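UL18 protein (PDB 3D2U) binds the host inhibitory receptor LILRB1 as a viral mimic of MHC class I, modulating natural killer cell activity and so protecting infected cells. Local coordinates at residues A[264-267]-A[272-275]. The protein carries 4 engineered substitutions. Numbering follows the deposited sequence.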
loop_
_atom_site.group_PDB
_atom_site.type_symbol
_atom_site.label_atom_id
_atom_site.label_comp_id
_atom_site.label_asym_id
_atom_site.label_seq_id
_atom_site.Cartn_x
_atom_site.Cartn_y
_atom_site.Cartn_z
ATOM N N THR A 264 -22.278 6.124 17.333
ATOM C CA THR A 264 -21.233 6.017 18.343
ATOM C C THR A 264 -20.164 5.116 17.724
ATOM O O THR A 264 -20.438 4.373 16.783
ATOM C CB THR A 264 -21.721 5.342 19.643
ATOM O OG1 THR A 264 -21.986 3.961 19.385
ATOM C CG2 THR A 264 -22.978 6.017 20.174
ATOM N N CYS A 265 -18.946 5.184 18.237
ATOM C CA CYS A 265 -17.901 4.325 17.717
ATOM C C CYS A 265 -17.503 3.328 18.793
ATOM O O CYS A 265 -17.186 3.719 19.909
ATOM C CB CYS A 265 -16.692 5.150 17.301
ATOM S SG CYS A 265 -15.276 4.150 16.759
ATOM N N ARG A 266 -17.536 2.043 18.452
ATOM C CA ARG A 266 -17.177 0.979 19.384
ATOM C C ARG A 266 -15.799 0.451 18.993
ATOM O O ARG A 266 -15.578 0.086 17.837
ATOM C CB ARG A 266 -18.225 -0.152 19.327
ATOM C CG ARG A 266 -17.955 -1.348 20.258
ATOM C CD ARG A 266 -19.104 -2.383 20.224
ATOM N NE ARG A 266 -20.360 -1.837 20.747
ATOM C CZ ARG A 266 -21.572 -2.306 20.450
ATOM N NH1 ARG A 266 -21.719 -3.347 19.627
ATOM N NH2 ARG A 266 -22.647 -1.723 20.966
ATOM N N VAL A 267 -14.870 0.431 19.945
ATOM C CA VAL A 267 -13.523 -0.062 19.664
ATOM C C VAL A 267 -13.151 -1.172 20.644
ATOM O O VAL A 267 -13.114 -0.962 21.856
ATOM C CB VAL A 267 -12.464 1.072 19.755
ATOM C CG1 VAL A 267 -11.048 0.489 19.608
ATOM C CG2 VAL A 267 -12.718 2.110 18.666
ATOM N N TRP A 272 -11.178 -5.563 25.941
ATOM C CA TRP A 272 -11.471 -4.219 26.352
ATOM C C TRP A 272 -12.230 -3.568 25.215
ATOM O O TRP A 272 -11.835 -3.663 24.055
ATOM C CB TRP A 272 -10.124 -3.550 26.637
ATOM C CG TRP A 272 -10.138 -2.110 26.950
ATOM C CD1 TRP A 272 -10.141 -1.535 28.192
ATOM C CD2 TRP A 272 -10.033 -1.040 26.009
ATOM N NE1 TRP A 272 -10.032 -0.169 28.079
ATOM C CE2 TRP A 272 -9.966 0.161 26.751
ATOM C CE3 TRP A 272 -9.988 -0.979 24.610
ATOM C CZ2 TRP A 272 -9.855 1.413 26.133
ATOM C CZ3 TRP A 272 -9.883 0.266 23.998
ATOM C CH2 TRP A 272 -9.816 1.444 24.759
ATOM N N THR A 273 -13.347 -2.937 25.549
ATOM C CA THR A 273 -14.168 -2.279 24.549
ATOM C C THR A 273 -14.513 -0.884 25.024
ATOM O O THR A 273 -14.994 -0.719 26.140
ATOM C CB THR A 273 -15.499 -3.039 24.318
ATOM O OG1 THR A 273 -15.219 -4.348 23.809
ATOM C CG2 THR A 273 -16.377 -2.288 23.324
ATOM N N VAL A 274 -14.248 0.119 24.192
ATOM C CA VAL A 274 -14.601 1.482 24.540
ATOM C C VAL A 274 -15.679 1.949 23.562
ATOM O O VAL A 274 -15.709 1.525 22.406
ATOM C CB VAL A 274 -13.374 2.452 24.482
ATOM C CG1 VAL A 274 -12.894 2.644 23.042
ATOM C CG2 VAL A 274 -13.759 3.789 25.078
ATOM N N GLU A 275 -16.563 2.820 24.027
ATOM C CA GLU A 275 -17.613 3.336 23.167
ATOM C C GLU A 275 -17.768 4.834 23.391
ATOM O O GLU A 275 -17.927 5.283 24.520
ATOM C CB GLU A 275 -18.939 2.611 23.436
ATOM C CG GLU A 275 -19.864 2.633 22.232
ATOM C CD GLU A 275 -21.045 1.681 22.347
ATOM O OE1 GLU A 275 -20.829 0.483 22.639
ATOM O OE2 GLU A 275 -22.191 2.129 22.121
#
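Glu275 reaches across to Arg266 on the outward face of a beta hairpin, and a salt bridge joins NE of Arg266 to OE1 of Glu275 at 3.0 Å. The acceptor lies in the guanidinium plane, at its edge, but the N-H arrives from above the carboxylate plane, the two flat groups being turned 52° apart. NH2 of Arg266 adds a weak second bond to the same OE1 at 3.3 Å. The arginine runs out with CG anti to its backbone nitrogen, then bends at chi3 (-65°), which swings the guanidinium edge to the glutamate. Its CG rests on CG2 of Thr273 at 3.6 Å, so the methyl flanks the aliphatic part of the chain. The other carboxylate oxygen, OE2 of Glu275, takes a weak bond from OG1 of Thr264 at 3.3 Å and is also hydrogen-bonded to Tyr226 of strand 220-226, on the far side of strand 262-268.

Beneath these side chains the backbones run antiparallel. Val267 and Val274 form a hydrogen-bonded pair, with N of Val267 2.8 Å from O of Val274 and N of Val274 2.8 Å from O of Val267. Arg266 and Glu275, the neighbouring non-hydrogen-bonded pair, stand directly across from each other with their side chains on one face. On the other face CG1 of Val274 packs against CB of Val267, 3.7 Å away, and both valines touch Val193 of the opposing sheet. Cys265, also turned inward, is disulfide-bonded to Cys209, the bond across the sandwich characteristic of immunoglobulin domains.

The hairpin therefore divides its chemistry: apolar side chains face the C1-set core, while on the outer face a carboxylate held by Arg266 and Tyr226, with a weak bond from Thr264, links the edge strand 273-279 to both other strands of its sheet.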